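Quinone oxidoreductase (Coxiella burnetii, PDB 3TQH) binds NADPH and probably uses it to reduce quinones, as a member of the medium-chain dehydrogenase/reductase superfamily. Local coordinates at residues A[145-150]-A[240-245]; A[160-165]-A[186-191]; A[170-175]-A[276-281]. All coordinates share one frame; numbering follows the deposited sequence.

Contact 1: A[145-150]-A[240-245]. With NDP (NADPH dihydro-nicotinamide-adenine-dinucleotide phosphate), chain B.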
# COMPACT_ATOMS: atom_id res chain seq x y z
N LEU A 145 6.88 9.23 5.49
CA LEU A 145 7.95 10.22 5.38
C LEU A 145 7.58 11.53 6.08
O LEU A 145 8.44 12.13 6.73
CB LEU A 145 8.34 10.46 3.91
CG LEU A 145 9.10 9.29 3.26
CD1 LEU A 145 9.27 9.49 1.76
CD2 LEU A 145 10.47 9.08 3.92
N ASN A 146 6.32 11.95 5.96
CA ASN A 146 5.81 13.15 6.65
C ASN A 146 5.76 12.99 8.17
O ASN A 146 6.12 13.91 8.90
CB ASN A 146 4.41 13.53 6.16
CG ASN A 146 4.39 14.14 4.76
OD1 ASN A 146 5.43 14.42 4.15
ND2 ASN A 146 3.19 14.35 4.24
N GLN A 147 5.31 11.84 8.65
CA GLN A 147 5.32 11.56 10.09
C GLN A 147 6.75 11.66 10.66
O GLN A 147 6.95 12.17 11.77
CB GLN A 147 4.71 10.19 10.38
CG GLN A 147 4.66 9.81 11.85
CD GLN A 147 3.70 10.67 12.66
OE1 GLN A 147 4.11 11.62 13.33
NE2 GLN A 147 2.41 10.35 12.58
N ALA A 148 7.73 11.20 9.89
CA ALA A 148 9.15 11.29 10.26
C ALA A 148 9.75 12.69 10.07
O ALA A 148 10.91 12.91 10.43
CB ALA A 148 9.97 10.28 9.47
N GLU A 149 8.99 13.63 9.50
CA GLU A 149 9.46 14.99 9.26
C GLU A 149 10.83 15.02 8.59
O GLU A 149 11.75 15.73 9.01
CB GLU A 149 9.48 15.79 10.57
CG GLU A 149 8.11 15.93 11.24
CD GLU A 149 8.11 16.96 12.35
OE1 GLU A 149 9.22 17.35 12.82
OE2 GLU A 149 7.02 17.39 12.77
N VAL A 150 10.96 14.24 7.53
CA VAL A 150 12.18 14.17 6.75
C VAL A 150 12.48 15.50 6.03
O VAL A 150 11.62 16.05 5.33
CB VAL A 150 12.07 13.02 5.73
CG1 VAL A 150 12.99 13.23 4.55
CG2 VAL A 150 12.34 11.69 6.43
N CYS A 240 13.50 9.36 14.93
CA CYS A 240 12.25 8.67 15.18
C CYS A 240 12.07 7.49 14.25
O CYS A 240 12.58 7.47 13.13
CB CYS A 240 11.07 9.63 15.02
SG CYS A 240 10.85 10.20 13.33
N ILE A 241 11.34 6.49 14.73
CA ILE A 241 10.97 5.34 13.92
C ILE A 241 9.46 5.38 13.65
O ILE A 241 8.65 5.60 14.55
CB ILE A 241 11.40 4.00 14.59
CG1 ILE A 241 11.01 2.80 13.72
CG2 ILE A 241 10.82 3.86 16.00
CD1 ILE A 241 11.47 1.47 14.30
N VAL A 242 9.11 5.20 12.37
CA VAL A 242 7.72 5.03 11.95
C VAL A 242 7.54 3.57 11.56
O VAL A 242 7.97 3.14 10.49
CB VAL A 242 7.39 5.93 10.75
CG1 VAL A 242 5.94 5.75 10.35
CG2 VAL A 242 7.67 7.39 11.10
N SER A 243 6.92 2.81 12.46
CA SER A 243 6.69 1.39 12.22
C SER A 243 5.31 1.20 11.62
O SER A 243 4.30 1.41 12.28
CB SER A 243 6.85 0.60 13.52
OG SER A 243 7.09 -0.77 13.24
N VAL A 244 5.29 0.79 10.34
CA VAL A 244 4.09 0.85 9.50
C VAL A 244 3.13 -0.35 9.65
O VAL A 244 1.91 -0.16 9.62
CB VAL A 244 4.49 1.06 8.01
CG1 VAL A 244 3.28 0.97 7.07
CG2 VAL A 244 5.19 2.40 7.84
N PRO A 245 3.65 -1.59 9.79
CA PRO A 245 2.71 -2.68 10.06
C PRO A 245 2.04 -2.49 11.41
O PRO A 245 2.72 -2.26 12.41
CB PRO A 245 3.59 -3.94 10.05
CG PRO A 245 4.84 -3.54 9.34
CD PRO A 245 5.03 -2.09 9.65
PA NDP B . 5.35 -5.84 0.18
O1A NDP B . 4.83 -7.22 0.18
O2A NDP B . 5.13 -5.19 -1.13
O5B NDP B . 6.92 -5.84 0.50
C5B NDP B . 7.74 -6.84 -0.07
C4B NDP B . 9.21 -6.48 0.12
O4B NDP B . 9.59 -6.76 1.45
C3B NDP B . 10.16 -7.26 -0.77
O3B NDP B . 10.67 -6.41 -1.78
C2B NDP B . 11.26 -7.77 0.16
O2B NDP B . 12.56 -7.46 -0.30
C1B NDP B . 10.97 -7.04 1.46
N9A NDP B . 11.30 -7.79 2.68
C8A NDP B . 10.73 -8.96 3.11
N7A NDP B . 11.29 -9.31 4.28
C5A NDP B . 12.21 -8.38 4.61
C6A NDP B . 13.06 -8.27 5.70
N6A NDP B . 13.05 -9.20 6.64
N1A NDP B . 13.92 -7.20 5.79
C2A NDP B . 13.92 -6.24 4.79
N3A NDP B . 13.07 -6.35 3.70
C4A NDP B . 12.23 -7.41 3.62
O3 NDP B . 4.70 -4.98 1.38
PN NDP B . 4.23 -3.44 1.33
O1N NDP B . 2.98 -3.34 0.54
O2N NDP B . 5.35 -2.54 1.00
O5D NDP B . 3.85 -3.24 2.87
C5D NDP B . 4.78 -3.50 3.91
C4D NDP B . 4.05 -3.62 5.24
O4D NDP B . 3.38 -2.41 5.55
C3D NDP B . 2.99 -4.72 5.20
O3D NDP B . 3.07 -5.49 6.37
C2D NDP B . 1.68 -3.97 5.10
O2D NDP B . 0.60 -4.68 5.68
C1D NDP B . 2.01 -2.66 5.82
N1N NDP B . 1.19 -1.49 5.42
C2N NDP B . 0.61 -0.75 6.41
C3N NDP B . -0.23 0.33 6.14
C7N NDP B . -0.86 1.13 7.24
O7N NDP B . -1.71 2.21 6.89
N7N NDP B . -0.62 0.81 8.51
C4N NDP B . -0.49 0.68 4.70
C5N NDP B . 0.18 -0.16 3.66
C6N NDP B . 1.00 -1.21 4.08
P2B NDP B . 13.54 -8.61 -0.85
O1X NDP B . 14.71 -7.94 -1.53
O2X NDP B . 12.82 -9.47 -1.86
O3X NDP B . 14.06 -9.48 0.26

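Contact 2: A[160-165]-A[186-191]. With NDP (NADPH dihydro-nicotinamide-adenine-dinucleotide phosphate), chain B.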
# COMPACT_ATOMS: atom_id res chain seq x y z
N ALA A 160 12.71 -2.91 3.66
CA ALA A 160 11.87 -3.50 2.62
C ALA A 160 11.70 -2.55 1.45
O ALA A 160 10.58 -2.32 0.99
CB ALA A 160 10.52 -3.90 3.20
N GLY A 161 12.81 -2.00 0.97
CA GLY A 161 12.80 -0.95 -0.04
C GLY A 161 12.28 -1.36 -1.41
O GLY A 161 11.83 -0.50 -2.16
N ALA A 162 12.33 -2.65 -1.73
CA ALA A 162 11.98 -3.12 -3.07
C ALA A 162 10.48 -3.39 -3.25
O ALA A 162 10.03 -3.63 -4.36
CB ALA A 162 12.78 -4.39 -3.41
N GLY A 163 9.72 -3.33 -2.15
CA GLY A 163 8.31 -3.70 -2.18
C GLY A 163 7.36 -2.58 -2.56
O GLY A 163 7.77 -1.53 -3.05
N GLY A 164 6.07 -2.83 -2.32
CA GLY A 164 5.01 -1.90 -2.69
C GLY A 164 5.24 -0.50 -2.18
O GLY A 164 5.42 0.43 -2.97
N VAL A 165 5.24 -0.35 -0.86
CA VAL A 165 5.42 0.96 -0.24
C VAL A 165 6.86 1.44 -0.40
O VAL A 165 7.09 2.59 -0.74
CB VAL A 165 5.07 0.93 1.27
CG1 VAL A 165 5.42 2.27 1.93
CG2 VAL A 165 3.61 0.60 1.47
N LYS A 186 20.19 -9.13 -2.44
CA LYS A 186 21.23 -8.81 -3.42
C LYS A 186 20.61 -8.58 -4.79
O LYS A 186 21.01 -7.67 -5.53
CB LYS A 186 22.26 -9.95 -3.50
CG LYS A 186 23.39 -9.72 -4.50
CD LYS A 186 24.31 -10.94 -4.61
CE LYS A 186 25.23 -10.86 -5.84
NZ LYS A 186 25.94 -12.14 -6.12
N ARG A 187 19.62 -9.41 -5.11
CA ARG A 187 18.86 -9.34 -6.36
C ARG A 187 18.20 -7.98 -6.63
O ARG A 187 18.00 -7.61 -7.79
CB ARG A 187 17.78 -10.44 -6.33
CG ARG A 187 16.84 -10.44 -7.51
CD ARG A 187 15.84 -11.58 -7.43
NE ARG A 187 15.11 -11.69 -8.70
CZ ARG A 187 15.57 -12.30 -9.79
NH1 ARG A 187 16.77 -12.88 -9.80
NH2 ARG A 187 14.83 -12.33 -10.89
N ASN A 188 17.86 -7.25 -5.57
CA ASN A 188 17.20 -5.94 -5.70
C ASN A 188 18.13 -4.73 -5.51
O ASN A 188 17.69 -3.59 -5.63
CB ASN A 188 16.03 -5.86 -4.71
CG ASN A 188 14.90 -6.82 -5.05
OD1 ASN A 188 14.37 -7.49 -4.17
ND2 ASN A 188 14.52 -6.88 -6.31
N HIS A 189 19.40 -4.98 -5.23
CA HIS A 189 20.41 -3.93 -4.99
C HIS A 189 20.44 -2.92 -6.14
O HIS A 189 20.23 -1.72 -5.93
CB HIS A 189 21.77 -4.61 -4.80
CG HIS A 189 22.91 -3.68 -4.49
ND1 HIS A 189 23.59 -2.98 -5.46
CD2 HIS A 189 23.54 -3.42 -3.32
CE1 HIS A 189 24.57 -2.29 -4.89
NE2 HIS A 189 24.56 -2.53 -3.59
N ALA A 190 20.69 -3.41 -7.36
CA ALA A 190 20.77 -2.57 -8.56
C ALA A 190 19.47 -1.80 -8.83
O ALA A 190 19.50 -0.64 -9.23
CB ALA A 190 21.14 -3.42 -9.77
N PHE A 191 18.33 -2.46 -8.63
CA PHE A 191 17.02 -1.83 -8.78
C PHE A 191 16.87 -0.63 -7.85
O PHE A 191 16.43 0.44 -8.27
CB PHE A 191 15.93 -2.88 -8.51
CG PHE A 191 14.53 -2.35 -8.52
CD1 PHE A 191 13.86 -2.11 -9.71
CD2 PHE A 191 13.86 -2.11 -7.32
CE1 PHE A 191 12.55 -1.63 -9.72
CE2 PHE A 191 12.55 -1.62 -7.32
CZ PHE A 191 11.90 -1.38 -8.52
PA NDP B . 5.35 -5.84 0.18
O1A NDP B . 4.83 -7.22 0.18
O2A NDP B . 5.13 -5.19 -1.13
O5B NDP B . 6.92 -5.84 0.50
C5B NDP B . 7.74 -6.84 -0.07
C4B NDP B . 9.21 -6.48 0.12
O4B NDP B . 9.59 -6.76 1.45
C3B NDP B . 10.16 -7.26 -0.77
O3B NDP B . 10.67 -6.41 -1.78
C2B NDP B . 11.26 -7.77 0.16
O2B NDP B . 12.56 -7.46 -0.30
C1B NDP B . 10.97 -7.04 1.46
N9A NDP B . 11.30 -7.79 2.68
C8A NDP B . 10.73 -8.96 3.11
N7A NDP B . 11.29 -9.31 4.28
C5A NDP B . 12.21 -8.38 4.61
C6A NDP B . 13.06 -8.27 5.70
N6A NDP B . 13.05 -9.20 6.64
N1A NDP B . 13.92 -7.20 5.79
C2A NDP B . 13.92 -6.24 4.79
N3A NDP B . 13.07 -6.35 3.70
C4A NDP B . 12.23 -7.41 3.62
O3 NDP B . 4.70 -4.98 1.38
PN NDP B . 4.23 -3.44 1.33
O1N NDP B . 2.98 -3.34 0.54
O2N NDP B . 5.35 -2.54 1.00
O5D NDP B . 3.85 -3.24 2.87
C5D NDP B . 4.78 -3.50 3.91
C4D NDP B . 4.05 -3.62 5.24
O4D NDP B . 3.38 -2.41 5.55
C3D NDP B . 2.99 -4.72 5.20
O3D NDP B . 3.07 -5.49 6.37
C2D NDP B . 1.68 -3.97 5.10
O2D NDP B . 0.60 -4.68 5.68
C1D NDP B . 2.01 -2.66 5.82
N1N NDP B . 1.19 -1.49 5.42
C2N NDP B . 0.61 -0.75 6.41
C3N NDP B . -0.23 0.33 6.14
C7N NDP B . -0.86 1.13 7.24
O7N NDP B . -1.71 2.21 6.89
N7N NDP B . -0.62 0.81 8.51
C4N NDP B . -0.49 0.68 4.70
C5N NDP B . 0.18 -0.16 3.66
C6N NDP B . 1.00 -1.21 4.08
P2B NDP B . 13.54 -8.61 -0.85
O1X NDP B . 14.71 -7.94 -1.53
O2X NDP B . 12.82 -9.47 -1.86
O3X NDP B . 14.06 -9.48 0.26

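Contact 3: A[170-175]-A[276-281]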
# COMPACT_ATOMS: atom_id res chain seq x y z
N ILE A 170 11.42 5.27 -1.16
CA ILE A 170 12.79 5.55 -1.59
C ILE A 170 12.85 6.71 -2.58
O ILE A 170 13.68 7.60 -2.46
CB ILE A 170 13.45 4.32 -2.24
CG1 ILE A 170 13.77 3.28 -1.16
CG2 ILE A 170 14.72 4.75 -3.01
CD1 ILE A 170 14.27 1.96 -1.72
N GLN A 171 11.96 6.69 -3.57
CA GLN A 171 11.96 7.73 -4.59
C GLN A 171 11.54 9.06 -3.98
O GLN A 171 12.15 10.09 -4.24
CB GLN A 171 11.03 7.38 -5.73
CG GLN A 171 11.46 6.18 -6.52
CD GLN A 171 10.42 5.79 -7.53
OE1 GLN A 171 10.35 6.38 -8.60
NE2 GLN A 171 9.59 4.80 -7.20
N LEU A 172 10.48 9.02 -3.18
CA LEU A 172 9.99 10.21 -2.50
C LEU A 172 11.03 10.78 -1.53
O LEU A 172 11.19 11.99 -1.45
CB LEU A 172 8.67 9.93 -1.78
CG LEU A 172 7.47 9.74 -2.73
CD1 LEU A 172 6.24 9.22 -1.97
CD2 LEU A 172 7.15 11.03 -3.48
N ALA A 173 11.74 9.91 -0.81
CA ALA A 173 12.79 10.35 0.12
C ALA A 173 13.97 11.00 -0.61
O ALA A 173 14.55 11.96 -0.12
CB ALA A 173 13.28 9.18 0.95
N LYS A 174 14.32 10.46 -1.78
CA LYS A 174 15.38 11.01 -2.61
C LYS A 174 15.00 12.40 -3.10
O LYS A 174 15.82 13.33 -3.09
CB LYS A 174 15.67 10.08 -3.80
CG LYS A 174 16.75 10.57 -4.76
CD LYS A 174 18.15 10.35 -4.21
CE LYS A 174 19.21 10.89 -5.17
NZ LYS A 174 20.59 10.82 -4.60
N GLN A 175 13.74 12.55 -3.52
CA GLN A 175 13.22 13.85 -3.97
C GLN A 175 13.16 14.89 -2.85
O GLN A 175 13.18 16.08 -3.13
CB GLN A 175 11.83 13.68 -4.61
CG GLN A 175 11.84 12.95 -5.95
CD GLN A 175 10.44 12.58 -6.43
OE1 GLN A 175 9.47 13.33 -6.21
NE2 GLN A 175 10.32 11.43 -7.10
N HIS A 276 -3.61 13.44 -5.60
CA HIS A 276 -3.46 14.35 -6.75
C HIS A 276 -1.98 14.57 -7.04
O HIS A 276 -1.54 14.48 -8.20
CB HIS A 276 -4.09 15.72 -6.45
CG HIS A 276 -5.51 15.87 -6.89
ND1 HIS A 276 -5.93 15.64 -8.18
CD2 HIS A 276 -6.61 16.31 -6.22
CE1 HIS A 276 -7.23 15.88 -8.28
NE2 HIS A 276 -7.66 16.30 -7.11
N TYR A 277 -1.23 14.86 -5.98
CA TYR A 277 0.20 15.13 -6.06
C TYR A 277 0.98 13.91 -6.55
O TYR A 277 1.76 14.00 -7.50
CB TYR A 277 0.72 15.60 -4.69
CG TYR A 277 2.22 15.75 -4.60
CD1 TYR A 277 2.88 16.81 -5.22
CD2 TYR A 277 2.98 14.83 -3.89
CE1 TYR A 277 4.25 16.95 -5.13
CE2 TYR A 277 4.36 14.97 -3.79
CZ TYR A 277 4.99 16.02 -4.42
OH TYR A 277 6.35 16.15 -4.34
N LEU A 278 0.75 12.76 -5.91
CA LEU A 278 1.42 11.52 -6.30
C LEU A 278 1.12 11.13 -7.74
O LEU A 278 2.01 10.71 -8.48
CB LEU A 278 1.03 10.38 -5.35
CG LEU A 278 1.52 10.52 -3.91
CD1 LEU A 278 0.96 9.39 -3.06
CD2 LEU A 278 3.04 10.55 -3.85
N GLY A 279 -0.14 11.26 -8.14
CA GLY A 279 -0.55 10.94 -9.50
C GLY A 279 0.07 11.85 -10.55
O GLY A 279 0.40 11.41 -11.65
N LYS A 280 0.24 13.13 -10.21
CA LYS A 280 0.88 14.08 -11.11
C LYS A 280 2.34 13.68 -11.37
O LYS A 280 2.79 13.65 -12.52
CB LYS A 280 0.82 15.50 -10.52
CG LYS A 280 1.01 16.59 -11.56
CD LYS A 280 0.76 17.98 -10.96
CE LYS A 280 0.79 19.05 -12.02
NZ LYS A 280 0.74 20.40 -11.42
N LEU A 281 3.06 13.37 -10.29
CA LEU A 281 4.44 12.90 -10.37
C LEU A 281 4.56 11.70 -11.30
O LEU A 281 5.44 11.66 -12.16
CB LEU A 281 4.98 12.50 -8.98
CG LEU A 281 5.21 13.59 -7.93
CD1 LEU A 281 5.81 12.97 -6.67
CD2 LEU A 281 6.10 14.72 -8.46

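Contact 1: A[145-150]-A[240-245]
Val242, on strand 239-243, meets the last turn of helix 135-147 through one methyl group. Its CG2 lies 4.0 Å from the CB of Ala148 and 3.9 Å from the CG of Gln147, so a single branch is shared by two successive residues at the end of the helix. That branch is placed by the valine's first torsion: CG1 stands anti to the backbone N (chi1 -179°), which leaves CG2 beside that nitrogen and facing the helix. Ala148 takes its second neighbour from two residues back along the strand, where the sulfur of Cys240 comes within 3.7 Å of the alanine CA and 4.0 Å of its CB. Cys240 and Val242 both point their side chains at the helix, as alternate residues of a strand do, and Ala148 fits against the pair. Gln147 lies at the margin, its chain kinked at the second torsion (67°) and only its aliphatic part crossing Val242.

No hydrogen bond spans the two segments; the contact is apolar and buried. Just beyond Ala148 the helix closes in a Schellman motif, with Glu149 at positive phi and its N bonded to Asn146 O at 2.9 Å. The second bond of the motif, Val150 N to Leu145 O, is weak at 3.4 Å. Ala148 also touches Ala218 and Ile220 of the neighbouring strand 216-221.

At the far end of the strand the chain turns to the cofactor: the carboxamide nitrogen N7N of NADPH donates to Val244 O at 2.9 Å. A helix packed on a parallel sheet whose strand end carries the nicotinamide is characteristic of the Rossmann fold.

Contact 2: A[160-165]-A[186-191]
The flat groups of Phe191 and Asn188 both lie beside Ala162. The phenyl ring of Phe191 meets the backbone carbonyl obliquely, its CE2 4.4 Å from Ala162 O, a loose approach. The ring also forms a cation-pi pair with Arg313. The side-chain amide of Asn188 is closer, with CG 3.6 Å from the methyl CB of Ala162. Its CG is anti to the carbonyl carbon (chi1 -67°), which carries the amide from helix 186-195 to this methyl and the adenosine 2'-phosphate.

Ala162 is thus wedged between the helix and the cofactor, since the same CB lies 3.3 Å from ribose oxygen O3B of NADPH. It belongs to a type I turn from Ala160 to Gly163, after which helix 164-175 begins, weakly bonded at first. Here backbone amides grip the diphosphate, one on each phosphate. Gly164 N donates to O2A at 2.8 Å, nearly straight at 171°. Val165 N donates to O2N at 2.9 Å, a little more bent. With two N-H groups where the helix starts, the helix dipole would probably add to the attraction for the negative phosphates. The bare backbone of the turn lies directly against the cofactor, Gly163 N being 3.2 Å from ribose O3B. Gly161 and Gly163, with Gly166, fit the GxGxxG pattern, and this turn bound to the diphosphate is consistent with the glycine-rich loop of a Rossmann dinucleotide-binding fold.

Contact 3: A[170-175]-A[276-281]
Leu172 and Leu278 meet through their methyl groups where helix 164-175 of the Rossmann fold faces helix 272-283. The segment axes are 91° apart in direction and approach no nearer than 13.2 Å, so the helices touch only through long side chains. The tight part is a cluster of three leucines. Leu172 CD1 lies 3.9 Å from Leu278 CD2, the two side chains crossing at about a right angle. The other branch, CD2, reaches Leu281 CD1 at 4.0 Å and is only slightly farther, 4.2 Å, from Leu278 CD2. The first torsion of Leu172 (-71°) sets CG anti to the carbonyl carbon, and the second (170°) sets the fork of the two methyls. The cluster is buried further by helix 135-147, whose Ala141 and Leu145 touch Leu172 and whose Leu142 touches Leu278; Leu287 covers Leu278 and Leu281.

The other side is looser and nearer solvent. There the exposed Gln175, stretched out along its length, runs alongside Leu281 but is headed the other way. No hydrogen bond joins the segments, and the glutamine meets the leucine simply by laying its OE1 3.7 Å from the CD1 methyl of Leu281.

From the N terminus, the chain passes through the strands up to 119-121 before it reaches the end of helix 135-147, where contact 1 opens a long loop closed at strand 239-243. Contact 2 is nested within that loop; between its glycine-rich turn and helix 186-195 the chain runs through helix 164-175 and strand 179-184, part of a beta-alpha-beta crossover. Contact 3 starts on helix 164-175 and closes only at helix 272-283, so it crosses both others. Leu145 CD1 links contacts 1 and 3, lying 3.6 Å from Leu172 CB, and Gly161 O approaches Ile170 CD1 to 3.5 Å between contacts 2 and 3. Contacts 1 and 2 do not touch, yet NADPH spans them.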